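Local coordinates for putative immunoglobulin A1 protease (Bacteroides ovatus, PDB 3N6Z), which is a putative immunoglobulin A1 protease, a hydrolase whose function is only inferred, at residues A[57-62]-A[84-89]; A[88-93]-A[120-125]. All blocks are in the same frame, centred on the assembly; numbering follows the deposited sequence. Where two conformers were deposited one is given.

Contact 1 (A[57-62]-A[84-89])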
ATOM      1  N   GLN A  57      -6.383  -8.676 -20.884  1.00  9.79           N
ATOM      2  CA  GLN A  57      -5.488  -7.559 -21.171  1.00  9.50           C
ATOM      3  C   GLN A  57      -4.587  -7.207 -19.971  1.00  7.90           C
ATOM      4  O   GLN A  57      -3.409  -6.878 -20.148  1.00  8.79           O
ATOM      5  CB  GLN A  57      -6.270  -6.359 -21.705  1.00  8.83           C
ATOM      6  CG  GLN A  57      -6.911  -6.613 -23.073  1.00  9.95           C
ATOM      7  CD  GLN A  57      -7.721  -5.455 -23.604  1.00 10.57           C
ATOM      8  OE1 GLN A  57      -7.834  -4.441 -22.979  1.00 12.23           O
ATOM      9  NE2 GLN A  57      -8.339  -5.643 -24.757  1.00 15.35           N
ATOM     10  N   ILE A  58      -5.119  -7.226 -18.759  1.00  8.72           N
ATOM     11  CA  ILE A  58      -4.282  -6.935 -17.621  1.00  8.44           C
ATOM     12  C   ILE A  58      -3.153  -7.969 -17.478  1.00  8.93           C
ATOM     13  O   ILE A  58      -2.031  -7.627 -17.056  1.00  9.30           O
ATOM     14  CB  ILE A  58      -5.095  -6.731 -16.294  1.00  9.37           C
ATOM     15  CG1 ILE A  58      -4.463  -5.630 -15.436  1.00  9.40           C
ATOM     16  CG2 ILE A  58      -5.255  -8.002 -15.518  1.00  9.54           C
ATOM     17  CD1 ILE A  58      -5.364  -5.160 -14.295  1.00 11.23           C
ATOM     18  N   ARG A  59      -3.415  -9.201 -17.891  1.00  9.52           N
ATOM     19  CA  ARG A  59      -2.396 -10.250 -17.904  1.00 10.00           C
ATOM     20  C   ARG A  59      -1.361 -10.074 -19.019  1.00  9.39           C
ATOM     21  O   ARG A  59      -0.337 -10.725 -18.986  1.00 13.70           O
ATOM     22  CB  ARG A  59      -3.053 -11.625 -17.950  1.00 11.53           C
ATOM     23  CG  ARG A  59      -3.787 -11.930 -16.642  1.00 11.74           C
ATOM     24  CD  ARG A  59      -4.802 -13.045 -16.763  1.00 13.19           C
ATOM     25  NE  ARG A  59      -4.130 -14.276 -17.139  1.00 12.22           N
ATOM     26  CZ  ARG A  59      -4.385 -14.961 -18.262  1.00 14.73           C
ATOM     27  NH1 ARG A  59      -5.388 -14.621 -19.085  1.00 17.25           N
ATOM     28  NH2 ARG A  59      -3.659 -16.027 -18.538  1.00 16.05           N
ATOM     29  N   ASN A  60      -1.589  -9.173 -19.956  1.00  8.79           N
ATOM     30  CA  ASN A  60      -0.607  -8.850 -20.997  1.00  9.68           C
ATOM     31  C   ASN A  60       0.392  -7.774 -20.580  1.00  7.75           C
ATOM     32  O   ASN A  60       1.365  -7.532 -21.293  1.00  8.97           O
ATOM     33  CB  ASN A  60      -1.272  -8.461 -22.337  1.00  9.61           C
ATOM     34  CG  ASN A  60      -2.019  -9.627 -22.980  1.00 10.16           C
ATOM     35  OD1 ASN A  60      -1.626 -10.799 -22.809  1.00 10.85           O
ATOM     36  ND2 ASN A  60      -3.095  -9.315 -23.723  1.00  9.70           N
HETATM   37  N   MSE A  61       0.179  -7.129 -19.416  1.00  8.69           N
HETATM   38  CA  MSE A  61       1.094  -6.067 -18.979  1.00  7.93           C
HETATM   39  C   MSE A  61       2.539  -6.586 -18.954  1.00  7.40           C
HETATM   40  O   MSE A  61       3.455  -5.884 -19.372  1.00  8.55           O
HETATM   41  CB  MSE A  61       0.727  -5.529 -17.605  1.00  7.87           C
HETATM   42  CG  MSE A  61      -0.604  -4.805 -17.560  1.00  9.08           C
HETATM   43 SE   MSE A  61      -1.067  -4.234 -15.778  0.75  6.41          SE
HETATM   44  CE  MSE A  61       0.360  -2.909 -15.559  1.00  8.67           C
ATOM     45  N   ARG A  62       2.740  -7.770 -18.391  1.00  8.32           N
ATOM     46  CA  ARG A  62       4.107  -8.282 -18.228  1.00  9.84           C
ATOM     47  C   ARG A  62       4.845  -8.423 -19.553  1.00  9.36           C
ATOM     48  O   ARG A  62       6.079  -8.291 -19.617  1.00 12.36           O
ATOM     49  CB  ARG A  62       4.077  -9.610 -17.504  1.00 10.91           C
ATOM     50  CG  ARG A  62       3.318 -10.700 -18.204  1.00 15.55           C
ATOM     51  CD  ARG A  62       3.659 -11.957 -17.394  1.00 25.04           C
ATOM     52  NE  ARG A  62       2.543 -12.763 -17.003  1.00 35.83           N
ATOM     53  CZ  ARG A  62       2.464 -13.503 -15.877  1.00 38.14           C
ATOM     54  NH1 ARG A  62       3.403 -13.498 -14.880  1.00 29.82           N
ATOM     55  NH2 ARG A  62       1.367 -14.226 -15.727  1.00 34.74           N
ATOM     56  N   ILE A  84      -8.219 -16.023 -12.242  1.00 12.37           N
ATOM     57  CA  ILE A  84      -6.830 -15.824 -12.704  0.70 12.51           C
ATOM     58  C   ILE A  84      -5.885 -16.362 -11.643  1.00 12.58           C
ATOM     59  O   ILE A  84      -5.830 -15.824 -10.529  1.00 12.82           O
ATOM     60  CB  ILE A  84      -6.497 -14.329 -12.980  0.70 11.52           C
ATOM     61  CG1 ILE A  84      -7.425 -13.738 -14.054  0.70 14.06           C
ATOM     62  CG2 ILE A  84      -4.998 -14.138 -13.327  0.70 12.36           C
ATOM     63  CD1 ILE A  84      -7.606 -14.591 -15.265  0.70 13.56           C
ATOM     64  N   ASP A  85      -5.142 -17.410 -12.012  1.00 12.97           N
ATOM     65  CA  ASP A  85      -4.213 -18.126 -11.144  0.60 13.89           C
ATOM     66  C   ASP A  85      -2.741 -17.869 -11.456  1.00 12.81           C
ATOM     67  O   ASP A  85      -1.863 -18.311 -10.718  1.00 15.26           O
ATOM     68  CB  ASP A  85      -4.436 -19.642 -11.301  0.60 16.00           C
ATOM     69  CG  ASP A  85      -5.785 -20.100 -10.807  0.60 17.70           C
ATOM     70  OD1 ASP A  85      -6.405 -19.426  -9.972  0.60 19.18           O
ATOM     71  OD2 ASP A  85      -6.194 -21.189 -11.271  0.60 23.67           O
ATOM     72  N   ASP A  86      -2.460 -17.196 -12.568  1.00 11.73           N
ATOM     73  CA  ASP A  86      -1.071 -17.129 -13.069  1.00 11.76           C
ATOM     74  C   ASP A  86      -0.347 -15.819 -12.812  1.00 12.00           C
ATOM     75  O   ASP A  86       0.708 -15.563 -13.426  1.00 12.89           O
ATOM     76  CB  ASP A  86      -1.019 -17.474 -14.590  1.00 13.55           C
ATOM     77  CG  ASP A  86      -1.695 -16.431 -15.480  1.00 12.80           C
ATOM     78  OD1 ASP A  86      -2.485 -15.608 -14.990  1.00 16.42           O
ATOM     79  OD2 ASP A  86      -1.478 -16.463 -16.720  1.00 16.49           O
ATOM     80  N   TRP A  87      -0.865 -14.969 -11.919  1.00 11.43           N
ATOM     81  CA  TRP A  87      -0.169 -13.705 -11.682  1.00  9.70           C
ATOM     82  C   TRP A  87       1.093 -13.931 -10.870  1.00  8.92           C
ATOM     83  O   TRP A  87       1.044 -14.535  -9.808  1.00 10.75           O
ATOM     84  CB  TRP A  87      -1.051 -12.741 -10.933  1.00  9.46           C
ATOM     85  CG  TRP A  87      -0.524 -11.359 -10.951  1.00  8.41           C
ATOM     86  CD1 TRP A  87       0.224 -10.745  -9.970  1.00  9.15           C
ATOM     87  CD2 TRP A  87      -0.736 -10.375 -11.960  1.00  8.06           C
ATOM     88  NE1 TRP A  87       0.504  -9.447 -10.327  1.00  8.90           N
ATOM     89  CE2 TRP A  87      -0.115  -9.182 -11.524  1.00  7.40           C
ATOM     90  CE3 TRP A  87      -1.427 -10.364 -13.184  1.00  8.67           C
ATOM     91  CZ2 TRP A  87      -0.161  -8.011 -12.273  1.00 10.00           C
ATOM     92  CZ3 TRP A  87      -1.464  -9.191 -13.916  1.00 10.78           C
ATOM     93  CH2 TRP A  87      -0.818  -8.046 -13.478  1.00 11.95           C
ATOM     94  N   GLN A  88       2.185 -13.349 -11.345  1.00  8.87           N
ATOM     95  CA  GLN A  88       3.319 -13.053 -10.490  1.00  8.26           C
ATOM     96  C   GLN A  88       3.584 -11.554 -10.675  1.00  8.27           C
ATOM     97  O   GLN A  88       3.248 -10.957 -11.695  1.00  9.22           O
ATOM     98  CB  GLN A  88       4.517 -13.944 -10.817  1.00  9.75           C
ATOM     99  CG  GLN A  88       4.210 -15.434 -10.570  1.00 11.45           C
ATOM    100  CD  GLN A  88       5.405 -16.347 -10.768  1.00 13.36           C
ATOM    101  OE1 GLN A  88       6.509 -15.890 -11.042  1.00 16.05           O
ATOM    102  NE2 GLN A  88       5.189 -17.639 -10.592  1.00 13.94           N
ATOM    103  N   SER A  89       4.149 -10.936  -9.653  1.00  7.96           N
ATOM    104  CA  SER A  89       4.273  -9.495  -9.638  1.00  8.10           C
ATOM    105  C   SER A  89       5.016  -8.950 -10.854  1.00  9.15           C
ATOM    106  O   SER A  89       5.945  -9.591 -11.372  1.00 10.67           O
ATOM    107  CB  SER A  89       4.904  -9.020  -8.351  1.00  9.06           C
ATOM    108  OG  SER A  89       6.265  -9.377  -8.284  1.00 10.74           O
TER
HETATM  109  O   HOH W   1       4.594 -10.726 -14.177  1.00 18.02           O
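Trp-87 brings the six-membered end of its indole up to the turn at 58-61, and Ile-58 O lies in the ring plane at its edge, 3.6 Å from CZ3. Ile-58 CG2 and Met-61 SE reach the same end, with SE 4.5 Å from Trp-87 CH2. Next to Trp-87 in the chain, Asp-86 is held by two arginines. The aliphatic part of Arg-59 crosses Ile-84, CD 3.5 Å from Ile-84 CD1, then bends at chi3 (62°) and presents its guanidinium side-on: NE bonds to Asp-86 OD1 at 3.0 Å on the syn side, and NH2 to Asp-86 OD2 at 2.9 Å. The two planes are twisted 39° apart, yet both N-H bonds are nearly straight. Arg-62 takes mainly the backbone. Its NH2 gives a 2.7 Å bond to Asp-86 O from above the carbonyl plane, and a long salt bridge to Asp-86 OD2 at 3.8 Å. A water accepts weakly from Arg-62 NH1 and donates to Gln-88 O, while Arg-62 NE bonds to the hydroxyl of Tyr-13. This salt-bridge network, two bonds to the carboxylate and one to the backbone oxygen, fixes the rotation of Asp-86 and ties the 84-89 loop to 57-62.

Contact 2 (A[88-93]-A[120-125])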
ATOM      1  N   GLN A  88       2.185 -13.349 -11.345  1.00  8.87           N
ATOM      2  CA  GLN A  88       3.319 -13.053 -10.490  1.00  8.26           C
ATOM      3  C   GLN A  88       3.584 -11.554 -10.675  1.00  8.27           C
ATOM      4  O   GLN A  88       3.248 -10.957 -11.695  1.00  9.22           O
ATOM      5  CB  GLN A  88       4.517 -13.944 -10.817  1.00  9.75           C
ATOM      6  CG  GLN A  88       4.210 -15.434 -10.570  1.00 11.45           C
ATOM      7  CD  GLN A  88       5.405 -16.347 -10.768  1.00 13.36           C
ATOM      8  OE1 GLN A  88       6.509 -15.890 -11.042  1.00 16.05           O
ATOM      9  NE2 GLN A  88       5.189 -17.639 -10.592  1.00 13.94           N
ATOM     10  N   SER A  89       4.149 -10.936  -9.653  1.00  7.96           N
ATOM     11  CA  SER A  89       4.273  -9.495  -9.638  1.00  8.10           C
ATOM     12  C   SER A  89       5.016  -8.950 -10.854  1.00  9.15           C
ATOM     13  O   SER A  89       5.945  -9.591 -11.372  1.00 10.67           O
ATOM     14  CB  SER A  89       4.904  -9.020  -8.351  1.00  9.06           C
ATOM     15  OG  SER A  89       6.265  -9.377  -8.284  1.00 10.74           O
ATOM     16  N   LEU A  90       4.601  -7.784 -11.327  1.00  8.15           N
ATOM     17  CA  LEU A  90       5.131  -7.260 -12.589  1.00  8.37           C
ATOM     18  C   LEU A  90       6.624  -7.006 -12.567  1.00  9.07           C
ATOM     19  O   LEU A  90       7.302  -7.281 -13.558  1.00  9.76           O
ATOM     20  CB  LEU A  90       4.366  -5.986 -12.967  1.00  8.04           C
ATOM     21  CG  LEU A  90       2.913  -6.190 -13.348  1.00  8.88           C
ATOM     22  CD1 LEU A  90       2.095  -4.921 -13.240  1.00 11.00           C
ATOM     23  CD2 LEU A  90       2.854  -6.775 -14.773  1.00 11.34           C
ATOM     24  N   ASN A  91       7.107  -6.472 -11.442  1.00  7.98           N
ATOM     25  CA  ASN A  91       8.510  -6.045 -11.363  1.00  7.84           C
ATOM     26  C   ASN A  91       9.212  -6.561 -10.116  1.00  7.39           C
ATOM     27  O   ASN A  91      10.155  -5.948  -9.634  1.00  8.95           O
ATOM     28  CB  ASN A  91       8.611  -4.532 -11.430  1.00  7.57           C
ATOM     29  CG  ASN A  91      10.034  -4.022 -11.638  1.00  7.56           C
ATOM     30  OD1 ASN A  91      10.787  -4.565 -12.469  1.00  7.89           O
ATOM     31  ND2 ASN A  91      10.405  -2.979 -10.897  1.00  8.12           N
ATOM     32  N   GLY A  92       8.762  -7.715  -9.616  1.00  9.27           N
ATOM     33  CA  GLY A  92       9.366  -8.264  -8.399  1.00 10.11           C
ATOM     34  C   GLY A  92      10.612  -9.081  -8.528  1.00 12.04           C
ATOM     35  O   GLY A  92      11.248  -9.370  -7.519  1.00 15.09           O
ATOM     36  N   SER A  93      10.978  -9.455  -9.740  1.00 11.85           N
ATOM     37  CA  SER A  93      12.145 -10.321  -9.931  0.70 14.75           C
ATOM     38  C   SER A  93      13.354  -9.604 -10.543  1.00 11.46           C
ATOM     39  O   SER A  93      13.294  -8.408 -10.901  1.00 10.41           O
ATOM     40  CB  SER A  93      11.733 -11.538 -10.731  0.70 20.18           C
ATOM     41  OG  SER A  93      11.381 -11.199 -12.047  0.70 25.55           O
ATOM     42  N   PRO A 120       4.971 -11.235  -3.961  1.00  8.24           N
ATOM     43  CA  PRO A 120       3.568 -11.349  -4.364  1.00  8.08           C
ATOM     44  C   PRO A 120       2.771 -10.083  -4.013  1.00  7.71           C
ATOM     45  O   PRO A 120       2.746  -9.662  -2.859  1.00 10.04           O
ATOM     46  CB  PRO A 120       3.064 -12.566  -3.580  1.00  9.01           C
ATOM     47  CG  PRO A 120       4.258 -13.320  -3.181  1.00 10.90           C
ATOM     48  CD  PRO A 120       5.401 -12.363  -3.112  1.00  8.56           C
ATOM     49  N   SER A 121       2.125  -9.521  -5.024  1.00  7.26           N
ATOM     50  CA  SER A 121       1.535  -8.213  -5.052  1.00  6.97           C
ATOM     51  C   SER A 121       1.278  -7.868  -6.517  1.00  6.53           C
ATOM     52  O   SER A 121       1.679  -8.606  -7.427  1.00  7.65           O
ATOM     53  CB  SER A 121       2.476  -7.147  -4.458  1.00  7.25           C
ATOM     54  OG  SER A 121       3.652  -6.998  -5.229  1.00  7.71           O
ATOM     55  N   PHE A 122       0.649  -6.710  -6.775  1.00  6.85           N
ATOM     56  CA  PHE A 122       0.390  -6.339  -8.142  1.00  6.36           C
ATOM     57  C   PHE A 122       1.714  -5.993  -8.859  1.00  7.38           C
ATOM     58  O   PHE A 122       2.048  -6.617  -9.870  1.00  7.21           O
ATOM     59  CB  PHE A 122      -0.648  -5.202  -8.228  1.00  7.46           C
ATOM     60  CG  PHE A 122      -1.210  -5.008  -9.610  1.00  7.11           C
ATOM     61  CD1 PHE A 122      -2.156  -5.874 -10.139  1.00  7.96           C
ATOM     62  CD2 PHE A 122      -0.803  -3.948 -10.374  1.00  8.34           C
ATOM     63  CE1 PHE A 122      -2.672  -5.698 -11.431  1.00  8.78           C
ATOM     64  CE2 PHE A 122      -1.334  -3.754 -11.645  1.00  9.81           C
ATOM     65  CZ  PHE A 122      -2.278  -4.624 -12.146  1.00  9.17           C
ATOM     66  N   PHE A 123       2.469  -5.031  -8.325  1.00  7.28           N
ATOM     67  CA  PHE A 123       3.668  -4.498  -8.982  1.00  6.34           C
ATOM     68  C   PHE A 123       4.967  -5.188  -8.567  1.00  7.55           C
ATOM     69  O   PHE A 123       5.957  -5.119  -9.323  1.00  8.54           O
ATOM     70  CB  PHE A 123       3.820  -3.002  -8.774  1.00  7.45           C
ATOM     71  CG  PHE A 123       2.738  -2.184  -9.396  1.00  6.82           C
ATOM     72  CD1 PHE A 123       2.606  -2.087 -10.767  1.00  8.30           C
ATOM     73  CD2 PHE A 123       1.817  -1.532  -8.605  1.00  7.49           C
ATOM     74  CE1 PHE A 123       1.589  -1.357 -11.336  1.00  9.36           C
ATOM     75  CE2 PHE A 123       0.802  -0.767  -9.156  1.00  8.16           C
ATOM     76  CZ  PHE A 123       0.692  -0.678 -10.533  1.00 10.06           C
ATOM     77  N   GLY A 124       5.027  -5.748  -7.342  1.00  7.21           N
ATOM     78  CA  GLY A 124       6.275  -6.315  -6.828  1.00  6.33           C
ATOM     79  C   GLY A 124       7.198  -5.252  -6.265  1.00  6.50           C
ATOM     80  O   GLY A 124       7.311  -5.109  -5.031  1.00  7.18           O
ATOM     81  N   VAL A 125       7.788  -4.487  -7.167  1.00  6.99           N
ATOM     82  CA  VAL A 125       8.575  -3.298  -6.850  1.00  6.98           C
ATOM     83  C   VAL A 125       8.082  -2.201  -7.795  1.00  6.31           C
ATOM     84  O   VAL A 125       8.213  -2.362  -9.008  1.00  8.08           O
ATOM     85  CB  VAL A 125      10.100  -3.511  -7.019  1.00  7.71           C
ATOM     86  CG1 VAL A 125      10.855  -2.173  -6.849  1.00  9.44           C
ATOM     87  CG2 VAL A 125      10.602  -4.609  -6.053  1.00  8.70           C
TER
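Ser-121 meets the 88-93 loop through its carbonyl, whose oxygen is 3.4 Å from Ser-89 CB. Its hydroxyl turns inward: OG, set between the backbone N and the carbonyl carbon, accepts from Gly-124 N at 2.8 Å, an ST motif that curls the segment, and it also bonds to Tyr-119 O. Next, Phe-122 O takes the N-H of Leu-90 at 3.2 Å, nearly straight at 163°. The ring of Phe-122 offers CE2 to Leu-90 CD1 at 4.0 Å, while its CD2 stands over the centre of one face of the Phe-123 ring. Phe-123 runs alongside Leu-90, pointing the same way, with CD1 3.8 Å from Leu-90 CD1, so one methyl touches both rings. Phe-123 O receives Asn-91 N at 2.8 Å, from above the carbonyl plane. At Gly-124 phi is positive (81°), and Ser-89 CB presses on Gly-124 CA at 3.4 Å, tighter than usual van der Waals contact; the Ser-89 hydroxyl bonds to Asp-118 O. Val-125 O then takes Asn-91 ND2 at 3.0 Å, in the plane of the amide. That amide is pinned further, OD1 by Tyr-98 N and ND2 by Phe-96 O. Around this buried joint, Leu-90 leans on Met-61 and Arg-62 of helix 61-64, and Leu-90 and Phe-123 both rest on Ile-100 of strand 100-105. The backbone at 122-124 bonds onward to Ile-149, Ile-150 and Tyr-153, and Val-125 leads into strand 125-131, paired in parallel with 100-105, consistent with a parallel beta-solenoid.

Overall arrangement
Contacts 1 and 2 share Gln-88 and Ser-89, and their centres are 10 Å apart. The loop before strand 100-105 passes 57-62 and then 120-125, the turn before strand 125-131. They also touch directly: Trp-87 NE1 makes a probable hydrogen bond to Phe-122 O (3.3 Å) and a weak one to Ser-121 O (3.2 Å), the Trp-87 and Phe-122 rings stack, and Met-61 CE packs 3.5 Å from Leu-90 CD1. Contact 1 lies farther out, about 19 Å from the chain centre to its own centre, against about 13 Å for the buried contact 2. A glycerol, probably from crystallisation, is about 5 Å from the Val-125 side chain.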